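Local coordinates for protein probable translation initiation factor eIF-2B subunit epsilon (Schizosaccharomyces pombe, PDB 5B04) that forms the epsilon subunit of eIF2B, the complex that catalyses exchange of GDP for GTP on the gamma subunit of translation initiation factor eIF2, at residues S105-R111 and N237-I243; D150-I154 and G258-H262; I154-R160 and C221-S227. One frame throughout, in Å; residues are numbered along the deposited sequence.

Contact 1 (S105-R111 and N237-I243)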
# COMPACT_ATOMS: atom_id res chain seq x y z
N SER I 105 -55.21 -46.59 6.44
CA SER I 105 -53.92 -47.15 6.07
C SER I 105 -53.44 -46.64 4.72
O SER I 105 -54.24 -46.31 3.85
CB SER I 105 -53.99 -48.67 6.05
OG SER I 105 -52.93 -49.23 5.30
N VAL I 106 -52.12 -46.58 4.55
CA VAL I 106 -51.55 -46.26 3.25
C VAL I 106 -51.70 -47.48 2.34
O VAL I 106 -51.10 -48.53 2.57
CB VAL I 106 -50.06 -45.84 3.35
CG1 VAL I 106 -49.30 -46.74 4.32
CG2 VAL I 106 -49.41 -45.83 1.98
N GLY I 107 -52.51 -47.33 1.30
CA GLY I 107 -52.90 -48.47 0.49
C GLY I 107 -54.40 -48.54 0.48
O GLY I 107 -55.02 -48.64 -0.58
N ASP I 108 -55.00 -48.51 1.67
CA ASP I 108 -56.44 -48.33 1.79
C ASP I 108 -56.82 -47.02 1.11
O ASP I 108 -57.85 -46.93 0.44
CB ASP I 108 -56.88 -48.33 3.25
CG ASP I 108 -56.92 -49.72 3.86
OD1 ASP I 108 -56.83 -50.71 3.09
OD2 ASP I 108 -57.05 -49.83 5.09
N ALA I 109 -55.97 -46.02 1.30
CA ALA I 109 -56.14 -44.74 0.63
C ALA I 109 -55.79 -44.87 -0.85
O ALA I 109 -56.45 -44.28 -1.70
CB ALA I 109 -55.27 -43.68 1.29
N LEU I 110 -54.76 -45.66 -1.14
CA LEU I 110 -54.34 -45.89 -2.52
C LEU I 110 -55.40 -46.66 -3.30
O LEU I 110 -55.61 -46.40 -4.49
CB LEU I 110 -53.00 -46.64 -2.56
CG LEU I 110 -51.78 -45.87 -2.06
CD1 LEU I 110 -50.56 -46.78 -1.99
CD2 LEU I 110 -51.50 -44.68 -2.97
N ARG I 111 -56.05 -47.61 -2.64
CA ARG I 111 -57.16 -48.34 -3.25
C ARG I 111 -58.34 -47.41 -3.47
O ARG I 111 -59.04 -47.50 -4.48
CB ARG I 111 -57.58 -49.53 -2.39
CG ARG I 111 -56.55 -50.66 -2.35
CD ARG I 111 -56.94 -51.73 -1.35
NE ARG I 111 -55.81 -52.60 -1.02
CZ ARG I 111 -55.06 -52.46 0.06
NH1 ARG I 111 -55.31 -51.50 0.94
NH2 ARG I 111 -54.05 -53.29 0.28
N ASN I 237 -52.99 -56.16 -5.08
CA ASN I 237 -52.47 -56.72 -3.84
C ASN I 237 -53.17 -56.08 -2.64
O ASN I 237 -52.69 -55.09 -2.08
CB ASN I 237 -50.96 -56.52 -3.74
CG ASN I 237 -50.23 -57.15 -4.91
OD1 ASN I 237 -50.23 -56.61 -6.01
ND2 ASN I 237 -49.59 -58.29 -4.67
N PHE I 238 -54.30 -56.66 -2.26
CA PHE I 238 -55.16 -56.10 -1.22
C PHE I 238 -54.68 -56.45 0.18
O PHE I 238 -55.25 -55.99 1.17
CB PHE I 238 -56.60 -56.60 -1.42
CG PHE I 238 -56.69 -58.06 -1.78
CD1 PHE I 238 -56.71 -59.02 -0.79
CD2 PHE I 238 -56.74 -58.46 -3.10
CE1 PHE I 238 -56.79 -60.37 -1.11
CE2 PHE I 238 -56.82 -59.80 -3.43
CZ PHE I 238 -56.85 -60.75 -2.44
N ASP I 239 -53.63 -57.26 0.27
CA ASP I 239 -53.08 -57.65 1.56
C ASP I 239 -52.05 -56.64 2.05
O ASP I 239 -51.59 -56.71 3.19
CB ASP I 239 -52.46 -59.05 1.48
CG ASP I 239 -51.29 -59.10 0.51
OD1 ASP I 239 -51.32 -58.37 -0.51
OD2 ASP I 239 -50.34 -59.87 0.77
N TYR I 240 -51.68 -55.71 1.18
CA TYR I 240 -50.66 -54.72 1.50
C TYR I 240 -51.23 -53.55 2.29
O TYR I 240 -52.20 -52.91 1.87
CB TYR I 240 -49.99 -54.21 0.22
CG TYR I 240 -49.09 -55.22 -0.45
CD1 TYR I 240 -48.77 -56.42 0.17
CD2 TYR I 240 -48.56 -54.97 -1.71
CE1 TYR I 240 -47.95 -57.35 -0.44
CE2 TYR I 240 -47.73 -55.89 -2.33
CZ TYR I 240 -47.43 -57.08 -1.69
OH TYR I 240 -46.61 -58.00 -2.30
N GLN I 241 -50.62 -53.26 3.43
CA GLN I 241 -51.08 -52.17 4.29
C GLN I 241 -49.96 -51.16 4.58
O GLN I 241 -50.21 -49.96 4.65
CB GLN I 241 -51.64 -52.72 5.60
CG GLN I 241 -52.86 -53.61 5.43
CD GLN I 241 -54.01 -52.91 4.73
OE1 GLN I 241 -54.18 -51.70 4.87
NE2 GLN I 241 -54.79 -53.67 3.98
N ASP I 242 -48.75 -51.66 4.77
CA ASP I 242 -47.60 -50.78 4.99
C ASP I 242 -46.76 -50.67 3.72
O ASP I 242 -46.48 -51.68 3.08
CB ASP I 242 -46.74 -51.27 6.16
CG ASP I 242 -45.56 -50.36 6.42
OD1 ASP I 242 -45.73 -49.12 6.36
OD2 ASP I 242 -44.45 -50.88 6.69
N ILE I 243 -46.36 -49.46 3.38
CA ILE I 243 -45.62 -49.23 2.14
C ILE I 243 -44.21 -49.81 2.20
O ILE I 243 -43.54 -49.93 1.18
CB ILE I 243 -45.54 -47.73 1.81
CG1 ILE I 243 -45.26 -47.52 0.32
CG2 ILE I 243 -44.50 -47.04 2.68
CD1 ILE I 243 -45.12 -46.07 -0.08

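Contact 2 (D150-I154 and G258-H262)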
# COMPACT_ATOMS: atom_id res chain seq x y z
N ASP I 150 -38.19 -48.23 -18.97
CA ASP I 150 -38.65 -49.33 -18.12
C ASP I 150 -39.90 -48.94 -17.34
O ASP I 150 -39.83 -48.19 -16.37
CB ASP I 150 -37.54 -49.77 -17.16
CG ASP I 150 -37.75 -51.18 -16.64
OD1 ASP I 150 -38.92 -51.61 -16.53
OD2 ASP I 150 -36.74 -51.86 -16.35
N LYS I 151 -41.04 -49.46 -17.77
CA LYS I 151 -42.31 -49.17 -17.12
C LYS I 151 -42.51 -50.01 -15.86
O LYS I 151 -43.49 -49.84 -15.15
CB LYS I 151 -43.47 -49.40 -18.10
CG LYS I 151 -43.30 -48.70 -19.44
CD LYS I 151 -43.29 -47.19 -19.28
CE LYS I 151 -43.00 -46.50 -20.61
NZ LYS I 151 -42.98 -45.02 -20.48
N ASN I 152 -41.56 -50.91 -15.60
CA ASN I 152 -41.62 -51.75 -14.41
C ASN I 152 -40.90 -51.11 -13.23
O ASN I 152 -40.88 -51.67 -12.13
CB ASN I 152 -41.04 -53.13 -14.71
CG ASN I 152 -41.89 -53.93 -15.67
OD1 ASN I 152 -43.12 -53.86 -15.64
ND2 ASN I 152 -41.24 -54.70 -16.54
N ALA I 153 -40.32 -49.94 -13.46
CA ALA I 153 -39.77 -49.14 -12.37
C ALA I 153 -40.90 -48.40 -11.68
O ALA I 153 -41.39 -47.38 -12.18
CB ALA I 153 -38.72 -48.16 -12.90
N ILE I 154 -41.32 -48.91 -10.53
CA ILE I 154 -42.56 -48.47 -9.91
C ILE I 154 -42.41 -47.24 -9.00
O ILE I 154 -43.16 -46.28 -9.12
CB ILE I 154 -43.19 -49.61 -9.09
CG1 ILE I 154 -43.54 -50.77 -10.02
CG2 ILE I 154 -44.44 -49.13 -8.36
CD1 ILE I 154 -44.36 -50.36 -11.22
N GLY I 258 -41.94 -58.91 -10.98
CA GLY I 258 -41.15 -58.23 -11.98
C GLY I 258 -41.14 -56.73 -11.93
O GLY I 258 -41.25 -56.08 -12.96
N LYS I 259 -40.99 -56.16 -10.75
CA LYS I 259 -41.02 -54.72 -10.63
C LYS I 259 -39.76 -54.22 -10.00
O LYS I 259 -39.10 -54.93 -9.29
CB LYS I 259 -42.23 -54.32 -9.84
CG LYS I 259 -43.47 -54.99 -10.33
CD LYS I 259 -43.62 -54.80 -11.81
CE LYS I 259 -44.72 -53.79 -12.09
NZ LYS I 259 -44.94 -53.62 -13.54
N LYS I 260 -39.42 -52.99 -10.32
CA LYS I 260 -38.15 -52.43 -9.93
C LYS I 260 -38.37 -51.31 -8.96
O LYS I 260 -39.22 -50.47 -9.17
CB LYS I 260 -37.45 -51.88 -11.16
CG LYS I 260 -36.54 -52.86 -11.86
CD LYS I 260 -36.16 -52.35 -13.23
CE LYS I 260 -35.59 -53.45 -14.09
NZ LYS I 260 -36.44 -54.66 -13.99
N ILE I 261 -37.61 -51.31 -7.89
CA ILE I 261 -37.71 -50.28 -6.87
C ILE I 261 -36.40 -49.50 -6.84
O ILE I 261 -35.33 -50.07 -7.06
CB ILE I 261 -38.05 -50.89 -5.49
CG1 ILE I 261 -38.57 -49.81 -4.54
CG2 ILE I 261 -36.87 -51.63 -4.90
CD1 ILE I 261 -39.87 -49.23 -5.00
N HIS I 262 -36.47 -48.20 -6.58
CA HIS I 262 -35.29 -47.35 -6.69
C HIS I 262 -35.10 -46.40 -5.51
O HIS I 262 -36.05 -46.05 -4.81
CB HIS I 262 -35.34 -46.53 -7.98
CG HIS I 262 -35.00 -47.32 -9.21
ND1 HIS I 262 -33.70 -47.60 -9.57
CD2 HIS I 262 -35.79 -47.90 -10.15
CE1 HIS I 262 -33.70 -48.31 -10.69
NE2 HIS I 262 -34.95 -48.50 -11.06

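Contact 3 (I154-R160 and C221-S227)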
# COMPACT_ATOMS: atom_id res chain seq x y z
N ILE I 154 -41.32 -48.91 -10.53
CA ILE I 154 -42.56 -48.47 -9.91
C ILE I 154 -42.41 -47.24 -9.00
O ILE I 154 -43.16 -46.28 -9.12
CB ILE I 154 -43.19 -49.61 -9.09
CG1 ILE I 154 -43.54 -50.77 -10.02
CG2 ILE I 154 -44.44 -49.13 -8.36
CD1 ILE I 154 -44.36 -50.36 -11.22
N MET I 155 -41.43 -47.28 -8.10
CA MET I 155 -41.31 -46.22 -7.10
C MET I 155 -39.87 -45.83 -6.80
O MET I 155 -38.97 -46.67 -6.75
CB MET I 155 -42.03 -46.65 -5.81
CG MET I 155 -41.78 -45.76 -4.60
SD MET I 155 -42.74 -46.27 -3.16
CE MET I 155 -41.69 -47.55 -2.47
N THR I 156 -39.64 -44.53 -6.63
CA THR I 156 -38.34 -44.01 -6.22
C THR I 156 -38.39 -43.54 -4.77
O THR I 156 -39.16 -42.65 -4.42
CB THR I 156 -37.89 -42.83 -7.11
OG1 THR I 156 -37.64 -43.31 -8.44
CG2 THR I 156 -36.63 -42.20 -6.56
N MET I 157 -37.56 -44.15 -3.93
CA MET I 157 -37.54 -43.82 -2.51
C MET I 157 -36.51 -42.74 -2.19
O MET I 157 -35.31 -42.96 -2.32
CB MET I 157 -37.24 -45.08 -1.67
CG MET I 157 -38.31 -46.15 -1.77
SD MET I 157 -37.96 -47.58 -0.73
CE MET I 157 -36.54 -48.27 -1.57
N VAL I 158 -37.00 -41.57 -1.78
CA VAL I 158 -36.13 -40.47 -1.38
C VAL I 158 -35.61 -40.68 0.03
O VAL I 158 -36.39 -40.78 0.98
CB VAL I 158 -36.85 -39.12 -1.47
CG1 VAL I 158 -36.00 -38.02 -0.83
CG2 VAL I 158 -37.17 -38.77 -2.91
N VAL I 159 -34.29 -40.74 0.17
CA VAL I 159 -33.66 -40.92 1.48
C VAL I 159 -32.61 -39.86 1.74
O VAL I 159 -32.19 -39.15 0.83
CB VAL I 159 -33.02 -42.32 1.60
CG1 VAL I 159 -34.09 -43.40 1.59
CG2 VAL I 159 -32.02 -42.54 0.48
N ARG I 160 -32.17 -39.76 3.00
CA ARG I 160 -31.19 -38.75 3.39
C ARG I 160 -29.92 -39.39 3.93
O ARG I 160 -29.98 -40.24 4.82
CB ARG I 160 -31.79 -37.80 4.43
CG ARG I 160 -30.89 -36.63 4.79
CD ARG I 160 -30.54 -35.82 3.55
NE ARG I 160 -29.90 -34.55 3.88
CZ ARG I 160 -28.59 -34.37 3.99
NH1 ARG I 160 -27.76 -35.40 3.82
NH2 ARG I 160 -28.11 -33.18 4.29
N CYS I 221 -36.68 -41.31 4.87
CA CYS I 221 -37.64 -40.22 5.01
C CYS I 221 -39.06 -40.68 4.71
O CYS I 221 -40.03 -40.04 5.13
CB CYS I 221 -37.26 -39.06 4.09
SG CYS I 221 -35.51 -38.62 4.12
N GLN I 222 -39.17 -41.78 3.97
CA GLN I 222 -40.45 -42.31 3.51
C GLN I 222 -41.21 -41.27 2.69
O GLN I 222 -42.44 -41.19 2.74
CB GLN I 222 -41.30 -42.80 4.69
CG GLN I 222 -40.57 -43.79 5.58
CD GLN I 222 -41.42 -44.97 5.98
OE1 GLN I 222 -42.63 -44.99 5.73
NE2 GLN I 222 -40.80 -45.97 6.59
N ILE I 223 -40.46 -40.46 1.96
CA ILE I 223 -41.01 -39.60 0.92
C ILE I 223 -40.83 -40.32 -0.41
O ILE I 223 -39.71 -40.46 -0.89
CB ILE I 223 -40.33 -38.22 0.88
CG1 ILE I 223 -40.54 -37.47 2.19
CG2 ILE I 223 -40.86 -37.40 -0.29
CD1 ILE I 223 -39.97 -36.07 2.20
N ASP I 224 -41.93 -40.78 -0.99
CA ASP I 224 -41.84 -41.70 -2.11
C ASP I 224 -42.47 -41.17 -3.40
O ASP I 224 -43.59 -40.66 -3.40
CB ASP I 224 -42.49 -43.03 -1.74
CG ASP I 224 -41.76 -43.74 -0.62
OD1 ASP I 224 -40.51 -43.72 -0.62
OD2 ASP I 224 -42.43 -44.30 0.28
N ILE I 225 -41.71 -41.28 -4.49
CA ILE I 225 -42.21 -40.97 -5.82
C ILE I 225 -42.80 -42.24 -6.43
O ILE I 225 -42.09 -43.22 -6.62
CB ILE I 225 -41.10 -40.43 -6.74
CG1 ILE I 225 -40.25 -39.39 -6.01
CG2 ILE I 225 -41.70 -39.86 -8.02
CD1 ILE I 225 -41.00 -38.13 -5.65
N CYS I 226 -44.09 -42.21 -6.75
CA CYS I 226 -44.77 -43.41 -7.24
C CYS I 226 -45.29 -43.26 -8.66
O CYS I 226 -45.55 -42.15 -9.12
CB CYS I 226 -45.92 -43.77 -6.30
SG CYS I 226 -45.41 -44.34 -4.67
N SER I 227 -45.43 -44.39 -9.35
CA SER I 227 -45.90 -44.40 -10.73
C SER I 227 -47.42 -44.56 -10.82
O SER I 227 -48.10 -44.63 -9.79
CB SER I 227 -45.21 -45.52 -11.52
OG SER I 227 -45.40 -46.77 -10.89

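Contact 1 (S105-R111 and N237-I243)
R111, in the first turn of helix 108-115, holds the type I beta turn N237-Y240, part of the loop that joins helix 229-236 to helix 243-252 in the nucleotidyltransferase-like domain. The arginine chain runs out extended from CG to NE, with CG anti to the carbonyl carbon (chi1 -70°), and the edge of its guanidinium meets the carbonyls of N237 and Y240. NH2 donates to N237 O at 3.3 Å, reaching a lone pair in the carbonyl plane. R111 NH2 also faces Y240 O, probably as a second hydrogen bond, though the modelled 2.5 Å is doubtfully short. On the other branch R111 NH1 makes a salt bridge with D108 OD1 at 2.7 Å, which should limit rotation of the guanidinium. NE adds a weak hydrogen bond to F234 O in the last turn of helix 229-236. Beyond this polar patch the contact turns apolar: V106 CG2 lies 4.3 Å from I243 CB, and both side chains also pack on L125 of the sheet. At the far end of the loop, D242 caps helix 243-252 by accepting from K245 N through OD2, while G107 stands at the N-cap of helix 108-115. An arginine of one helix thus binds carbonyls of the turn that follows another, consistent with side-chain capping near the C terminus of helix 229-236.

Contact 2 (D150-I154 and G258-H262)
N152 and K260 start a parallel strand pair: K260 N donates to N152 O at 2.7 Å, and K260 O in turn accepts from I154 N at 2.9 Å. K260 therefore spans A153, bonding to the residues before and after it, as expected where parallel strands bridge. Two lysines flank this backbone core. K259, bent at chi2 and chi3, curls back across N152 at about a right angle, and its NZ reaches the amide oxygen OD1 at 2.8 Å, tilted 26° from the amide's carbonyl plane. On the way its CE lies against I154 CD1, 3.6 Å off, so the methylenes lie along I154 CG1 and CD1 while the ammonium stays on the amide. With an alanine at K259, N152 OD1 would probably lose this donor and I154 CD1 the methylene against it. The K260 side chain crosses D150 at about a right angle: its methylenes CD and CE pass over D150 OD2, and the bend at chi4 (46°) leaves K260 NZ 3.7 Å from that oxygen, a long salt bridge. The other carboxylate oxygen, D150 OD1, accepts from N152 N at 2.9 Å, an Asx turn that helps shape the type I turn leading into the strand. Farther along, A153 CB sits at the edge of the H262 ring, and H262 ND1 has a weak bond to S184 O. Outside the pair, R147 NH1 donates to A153 O. D150 thus divides its carboxylate between turn and lysine, its negative charge probably only modestly offset by so long a salt bridge.

Contact 3 (I154-R160 and C221-S227)
T156 and I225 form a hydrogen-bonded pair of two antiparallel strands, 153-161 and 212-226, in the mixed sheet at the heart of the nucleotidyltransferase-like alpha/beta domain. The short segments run at 154° to each other. Among the backbone bonds, T156 N donates to I225 O at 2.8 Å, and I225 N returns a bond to T156 O at 2.9 Å. Two residues on, V158 N donates to I223 O at 3.1 Å, where the pairing is looser.

Packing differs on the two faces. On the one carrying M155, M157, D224 and C226, M155 has CG anti to its backbone nitrogen (chi1 170°) and an extended chi2, which together carry its sulfur SD across to C226 SG, 3.6 Å away; SD also abuts D224 CB. M157 runs beside D224, pointing the same way, with CG 3.5 Å from D224 OD1. Helix 243-252 covers this face through F247 and R244. On the reverse face V158 and I225 meet helix 137-147, I225 resting on L140 and H143. At the far end C221 SG touches R160 CB at 3.8 Å, and R160 also packs on F345 of the eIF2B beta subunit.

Polar ends are satisfied beyond the pair: D224 OD2 forms a salt bridge with R244 NH1, T156 OG1 bonds to H143 ND1 and R146 NH2, and R160 NH2 donates to N269 O. Where the strands part, I154 O accepts weakly from S227 N and also takes the proton of S227 OG, 2.9 Å away, on a lone pair in the carbonyl plane.

In the fold
From the N terminus, the chain first passes 105-111, then enters strand 153-161 through 150-154 and 154-160. Contact 3 closes first, when 221-227 returns antiparallel, and it nests inside the loops of both other contacts. Contact 1 closes next, at 237-243, and contact 2 last, at 258-262; because contact 2 opens within the loop of contact 1 and closes after it, the two cross. Contacts 2 and 3 share I154 and place strand 153-161 between 260-266 and 212-226, with H262 bonding to the backbone of M155 and M157. Contact 1 fastens helix 108-115 to the interhelical loop, and its I243 packs on D224 and M155 of contact 3.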